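Local coordinates for protein lactate dehydrogenase, adjacent gene encodes predicted malate dehydrogenase (Cryptosporidium parvum, PDB 4ND3) that probably catalyses the reversible NAD-dependent interconversion of (S)-lactate and pyruvate, as a member of the LDH/MDH superfamily, at residues S152-F157 and C214-A219; I120-D125 and G175-G180. One frame throughout, in Å; residues are numbered along the deposited sequence.

Contact 1. Residues S152-F157 and C214-A219; sequences SRFRTF and CHTRIA. With 2OP ((2S)-2-hydroxypropanoic acid), chain D.
Arg-153 reaches from helix 147-162 past Ala-219 to the bound (S)-lactate. Its CB and CG start the chain with CG anti to the carbonyl carbon, and the rest runs extended toward the ligand. CD lies 3.7 Å from CB of Ala-219, and NE passes the same methyl a little farther off. The guanidinium then has the backbone carbon of Ala-219 over one face, while its edge is turned to the carboxylate. NH2 gives a nearly straight hydrogen bond (168°) to OXT of the ligand, and NH1 gives one of 3.0 Å to the ligand's O. This bidentate pairing of arginine and carboxylate is characteristic of substrate binding in lactate dehydrogenases. NH1 also donates to water 1, 2.9 Å away, which bridges to O of Thr-216.

One turn further on, Phe-157 and His-215 form a face-to-face stack. Their ring planes are 6° apart and their centroids 3.7 Å. His-215 owes this position to CG standing anti to its backbone N (chi1 -162°), and its NE2 is hydrogen-bonded to Glu-222. Thr-216 OG1 sits at the edge of the Phe-157 ring, 3.6 Å from CD2. The same oxygen comes within 3.4 Å of CD1 of Phe-154 and is hydrogen-bonded to O of Ile-212. Past Phe-154, strand 169-174 closes the packing through Ala-171 and Val-173.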
# COMPACT_ATOMS: atom_id res chain seq x y z
N SER A 152 -20.00 -8.42 -1.26
CA SER A 152 -18.78 -8.68 -2.02
C SER A 152 -18.95 -9.88 -2.94
O SER A 152 -18.47 -9.88 -4.07
CB SER A 152 -17.58 -8.91 -1.09
OG SER A 152 -17.27 -7.75 -0.35
N ARG A 153 -19.64 -10.90 -2.44
CA ARG A 153 -19.97 -12.07 -3.25
C ARG A 153 -20.90 -11.67 -4.41
O ARG A 153 -20.68 -12.05 -5.56
CB ARG A 153 -20.61 -13.15 -2.39
CG ARG A 153 -19.63 -13.83 -1.43
CD ARG A 153 -20.33 -14.64 -0.36
NE ARG A 153 -19.38 -15.42 0.43
CZ ARG A 153 -19.69 -16.15 1.50
NH1 ARG A 153 -20.95 -16.21 1.93
NH2 ARG A 153 -18.74 -16.81 2.15
N PHE A 154 -21.93 -10.89 -4.08
CA PHE A 154 -22.92 -10.40 -5.06
C PHE A 154 -22.21 -9.59 -6.14
O PHE A 154 -22.36 -9.86 -7.33
CB PHE A 154 -23.98 -9.58 -4.30
CG PHE A 154 -25.21 -9.21 -5.10
CD1 PHE A 154 -25.72 -10.02 -6.10
CD2 PHE A 154 -25.91 -8.05 -4.77
CE1 PHE A 154 -26.87 -9.66 -6.80
CE2 PHE A 154 -27.06 -7.69 -5.46
CZ PHE A 154 -27.54 -8.49 -6.47
N ARG A 155 -21.39 -8.63 -5.71
CA ARG A 155 -20.60 -7.79 -6.63
C ARG A 155 -19.64 -8.61 -7.49
O ARG A 155 -19.49 -8.35 -8.68
CB ARG A 155 -19.81 -6.75 -5.86
CG ARG A 155 -20.67 -5.68 -5.20
CD ARG A 155 -19.85 -4.86 -4.22
NE ARG A 155 -19.01 -3.87 -4.89
CZ ARG A 155 -18.03 -3.18 -4.31
NH1 ARG A 155 -17.72 -3.38 -3.03
NH2 ARG A 155 -17.33 -2.30 -5.01
N THR A 156 -18.98 -9.59 -6.87
CA THR A 156 -18.03 -10.44 -7.58
C THR A 156 -18.71 -11.21 -8.70
O THR A 156 -18.19 -11.27 -9.82
CB THR A 156 -17.33 -11.42 -6.62
OG1 THR A 156 -16.62 -10.68 -5.62
CG2 THR A 156 -16.34 -12.30 -7.37
N PHE A 157 -19.87 -11.81 -8.41
CA PHE A 157 -20.57 -12.62 -9.41
C PHE A 157 -21.07 -11.77 -10.58
O PHE A 157 -20.98 -12.20 -11.73
CB PHE A 157 -21.74 -13.40 -8.78
CG PHE A 157 -21.33 -14.33 -7.66
CD1 PHE A 157 -20.11 -15.01 -7.69
CD2 PHE A 157 -22.17 -14.53 -6.58
CE1 PHE A 157 -19.75 -15.86 -6.65
CE2 PHE A 157 -21.82 -15.39 -5.55
CZ PHE A 157 -20.61 -16.05 -5.58
N CYS A 214 -29.37 -16.24 -6.56
CA CYS A 214 -29.33 -17.56 -5.92
C CYS A 214 -27.91 -17.92 -5.46
O CYS A 214 -27.73 -18.33 -4.32
CB CYS A 214 -29.86 -18.63 -6.88
SG CYS A 214 -29.74 -20.34 -6.29
N HIS A 215 -26.94 -17.74 -6.35
CA HIS A 215 -25.53 -18.01 -6.05
C HIS A 215 -25.08 -17.24 -4.81
O HIS A 215 -24.39 -17.79 -3.95
CB HIS A 215 -24.65 -17.61 -7.25
CG HIS A 215 -23.28 -18.22 -7.24
ND1 HIS A 215 -22.40 -18.08 -8.29
CD2 HIS A 215 -22.64 -18.99 -6.32
CE1 HIS A 215 -21.28 -18.72 -8.01
NE2 HIS A 215 -21.40 -19.28 -6.82
N THR A 216 -25.47 -15.97 -4.73
CA THR A 216 -25.17 -15.13 -3.58
C THR A 216 -25.77 -15.70 -2.29
O THR A 216 -25.09 -15.76 -1.27
CB THR A 216 -25.71 -13.70 -3.80
OG1 THR A 216 -25.14 -13.15 -5.00
CG2 THR A 216 -25.37 -12.80 -2.64
N ARG A 217 -27.02 -16.14 -2.36
CA ARG A 217 -27.74 -16.65 -1.19
C ARG A 217 -27.16 -17.95 -0.63
O ARG A 217 -27.18 -18.16 0.58
CB ARG A 217 -29.22 -16.83 -1.51
CG ARG A 217 -29.95 -15.51 -1.73
CD ARG A 217 -31.12 -15.67 -2.69
NE ARG A 217 -32.14 -16.58 -2.18
CZ ARG A 217 -33.03 -16.28 -1.24
NH1 ARG A 217 -33.03 -15.08 -0.67
NH2 ARG A 217 -33.91 -17.19 -0.85
N ILE A 218 -26.66 -18.82 -1.50
CA ILE A 218 -26.12 -20.12 -1.07
C ILE A 218 -24.61 -20.24 -1.29
O ILE A 218 -24.06 -21.34 -1.30
CB ILE A 218 -26.86 -21.29 -1.76
CG1 ILE A 218 -26.51 -21.35 -3.26
CG2 ILE A 218 -28.36 -21.15 -1.54
CD1 ILE A 218 -27.39 -22.30 -4.05
N ALA A 219 -23.93 -19.10 -1.44
CA ALA A 219 -22.48 -19.07 -1.65
C ALA A 219 -21.71 -19.78 -0.53
O ALA A 219 -20.70 -20.43 -0.80
CB ALA A 219 -22.00 -17.64 -1.79
C 2OP D . -20.63 -17.72 5.26
O 2OP D . -21.46 -16.89 4.85
CB 2OP D . -21.43 -19.59 6.69
OHN 2OP D . -21.53 -17.28 7.42
CA 2OP D . -20.76 -18.22 6.66
OXT 2OP D . -19.70 -18.15 4.55
O HOH W 1 -23.42 -14.95 0.99

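Contact 2. Residues I120-D125 and G175-G180; sequences ITNPLD and GGHGDG. With NAD (nicotinamide-adenine-dinucleotide), chain C; 2OP ((2S)-2-hydroxypropanoic acid), chain D.
Gly-175 meets Asp-125 chiefly through water 2, which donates to O of Gly-175 and to OD1 of Asp-125. Gly-176 follows with its CA 3.2 Å from OD2 of Asp-125. His-177 N then donates to that same OD2, on the syn side of the carboxylate, at 2.6 Å and 171°. Asp-125 thus holds the backbone just where the His-177 side chain leaves it. CG of His-177 stands anti to its backbone N (chi1 -174°), which carries the ring past CB of Leu-124 toward the ligands. Asn-122 OD1 lies at the ring edge, 3.6 Å from CD2, with amide and ring nearly coplanar. That oxygen also accepts from N of Leu-124, forming an Asx turn that steadies the amide. Asn-122 ND2 donates to the lactate hydroxyl OHN at 2.8 Å and to the NAD ribose O2D. NE2 of His-177 shares a hydrogen bond of 2.9 Å with OHN, while ND1 is bonded to Asp-150. This matches the His-Asp pair of the LDH/MDH superfamily. The substrate hydroxyl is therefore gripped by both Asn-122 and His-177, consistent with the predicted role of His-177 as proton acceptor during lactate oxidation.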
# COMPACT_ATOMS: atom_id res chain seq x y z
N ILE A 120 -18.86 -11.56 14.46
CA ILE A 120 -18.79 -12.43 13.27
C ILE A 120 -19.50 -13.76 13.53
O ILE A 120 -20.14 -14.31 12.63
CB ILE A 120 -17.33 -12.67 12.85
CG1 ILE A 120 -16.65 -11.33 12.56
CG2 ILE A 120 -17.26 -13.61 11.65
CD1 ILE A 120 -15.22 -11.43 12.09
N THR A 121 -19.36 -14.27 14.75
CA THR A 121 -20.00 -15.51 15.20
C THR A 121 -21.43 -15.71 14.66
O THR A 121 -22.28 -14.83 14.81
CB THR A 121 -20.04 -15.54 16.74
OG1 THR A 121 -18.71 -15.35 17.25
CG2 THR A 121 -20.61 -16.85 17.26
N ASN A 122 -21.67 -16.86 14.04
CA ASN A 122 -23.01 -17.22 13.54
C ASN A 122 -23.88 -17.87 14.62
O ASN A 122 -23.34 -18.42 15.59
CB ASN A 122 -22.89 -18.18 12.35
CG ASN A 122 -22.80 -17.46 11.02
OD1 ASN A 122 -23.47 -16.45 10.81
ND2 ASN A 122 -21.99 -17.98 10.11
N PRO A 123 -25.22 -17.79 14.48
CA PRO A 123 -25.99 -17.10 13.43
C PRO A 123 -25.96 -15.59 13.64
O PRO A 123 -26.54 -15.08 14.60
CB PRO A 123 -27.41 -17.65 13.60
CG PRO A 123 -27.49 -18.04 15.04
CD PRO A 123 -26.11 -18.47 15.44
N LEU A 124 -25.31 -14.90 12.71
CA LEU A 124 -24.83 -13.53 12.90
C LEU A 124 -25.82 -12.54 13.53
O LEU A 124 -25.54 -11.97 14.59
CB LEU A 124 -24.32 -12.98 11.56
CG LEU A 124 -23.61 -11.62 11.52
CD1 LEU A 124 -24.59 -10.45 11.43
CD2 LEU A 124 -22.66 -11.46 12.69
N ASP A 125 -26.95 -12.32 12.88
CA ASP A 125 -27.88 -11.25 13.30
C ASP A 125 -28.43 -11.48 14.71
O ASP A 125 -28.55 -10.54 15.49
CB ASP A 125 -29.02 -11.12 12.29
CG ASP A 125 -28.52 -10.82 10.89
OD1 ASP A 125 -28.31 -9.64 10.56
OD2 ASP A 125 -28.31 -11.79 10.13
N GLY A 175 -30.85 -7.37 4.88
CA GLY A 175 -31.61 -8.34 5.67
C GLY A 175 -30.68 -9.25 6.46
O GLY A 175 -29.51 -8.94 6.65
N GLY A 176 -31.21 -10.38 6.90
CA GLY A 176 -30.46 -11.32 7.74
C GLY A 176 -29.44 -12.12 6.95
O GLY A 176 -29.64 -12.42 5.78
N HIS A 177 -28.34 -12.47 7.62
CA HIS A 177 -27.28 -13.29 7.02
C HIS A 177 -27.70 -14.75 7.04
O HIS A 177 -27.28 -15.53 7.90
CB HIS A 177 -25.97 -13.07 7.79
CG HIS A 177 -24.78 -13.75 7.18
ND1 HIS A 177 -24.35 -13.48 5.90
CD2 HIS A 177 -23.91 -14.66 7.68
CE1 HIS A 177 -23.28 -14.21 5.63
NE2 HIS A 177 -23.00 -14.93 6.69
N GLY A 178 -28.56 -15.12 6.10
CA GLY A 178 -29.10 -16.47 5.99
C GLY A 178 -29.73 -16.69 4.63
O GLY A 178 -29.50 -15.92 3.70
N ASP A 179 -30.53 -17.74 4.51
CA ASP A 179 -31.21 -18.03 3.24
C ASP A 179 -32.09 -16.86 2.78
O ASP A 179 -32.19 -16.60 1.58
CB ASP A 179 -32.05 -19.31 3.34
CG ASP A 179 -31.20 -20.58 3.32
OD1 ASP A 179 -29.96 -20.49 3.21
OD2 ASP A 179 -31.78 -21.67 3.42
N GLY A 180 -32.69 -16.16 3.73
CA GLY A 180 -33.56 -15.03 3.43
C GLY A 180 -32.88 -13.71 3.08
O GLY A 180 -33.56 -12.71 2.91
PA NAD C . -13.00 -21.90 14.01
O1A NAD C . -11.83 -22.00 13.08
O2A NAD C . -13.62 -23.15 14.56
O5B NAD C . -12.58 -20.94 15.22
C5B NAD C . -13.42 -20.73 16.35
C4B NAD C . -12.49 -20.45 17.52
O4B NAD C . -13.25 -20.03 18.65
C3B NAD C . -11.69 -21.67 17.96
O3B NAD C . -10.29 -21.43 17.85
C2B NAD C . -12.09 -21.90 19.41
O2B NAD C . -11.02 -22.33 20.24
C1B NAD C . -12.60 -20.53 19.82
N9A NAD C . -13.50 -20.57 20.99
C8A NAD C . -14.40 -21.52 21.31
N7A NAD C . -15.04 -21.19 22.46
C5A NAD C . -14.55 -20.02 22.89
C6A NAD C . -14.79 -19.12 24.03
N6A NAD C . -15.71 -19.43 24.98
N1A NAD C . -14.06 -17.99 24.09
C2A NAD C . -13.13 -17.67 23.16
N3A NAD C . -12.87 -18.45 22.09
C4A NAD C . -13.53 -19.61 21.91
O3 NAD C . -14.22 -21.03 13.37
PN NAD C . -14.06 -19.98 12.15
O1N NAD C . -13.95 -20.75 10.86
O2N NAD C . -13.01 -18.95 12.48
O5D NAD C . -15.49 -19.26 12.23
C5D NAD C . -15.83 -18.51 13.39
C4D NAD C . -17.31 -18.16 13.37
O4D NAD C . -17.56 -17.23 12.31
C3D NAD C . -18.21 -19.36 13.11
O3D NAD C . -19.33 -19.29 13.99
C2D NAD C . -18.66 -19.20 11.67
O2D NAD C . -19.93 -19.79 11.38
C1D NAD C . -18.70 -17.69 11.56
N1N NAD C . -18.65 -17.11 10.21
C2N NAD C . -19.36 -15.99 10.03
C3N NAD C . -19.39 -15.33 8.80
C7N NAD C . -20.19 -14.08 8.62
O7N NAD C . -20.42 -13.69 7.49
N7N NAD C . -20.64 -13.38 9.67
C4N NAD C . -18.65 -15.87 7.75
C5N NAD C . -17.91 -17.03 7.96
C6N NAD C . -17.92 -17.64 9.21
C 2OP D . -20.63 -17.72 5.26
O 2OP D . -21.46 -16.89 4.85
CB 2OP D . -21.43 -19.59 6.69
OHN 2OP D . -21.53 -17.28 7.42
CA 2OP D . -20.76 -18.22 6.66
OXT 2OP D . -19.70 -18.15 4.55
O HOH W 2 -26.86 -9.61 7.80

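In the fold
Contacts 1 and 2 have centres about 15 Å apart and share the bound lactate. Their segments alternate along the chain: 120-125, 152-157, 175-180, 214-219. Contact 2 joins the two halves of the enzyme, since 120-125 follows strand 116-119 of the parallel NAD-binding sheet and 175-180 follows strand 169-174 of the C-terminal domain. Contact 1 lies wholly within that second domain, between helix 147-162 and the junction of helices 206-217 and 219-227. Segment 152-157, on helix 147-162, also packs against a neighbouring subunit. Lactate is thus held mainly at its carboxylate by contact 1 and at its hydroxyl by contact 2, and Arg-90 completes the site.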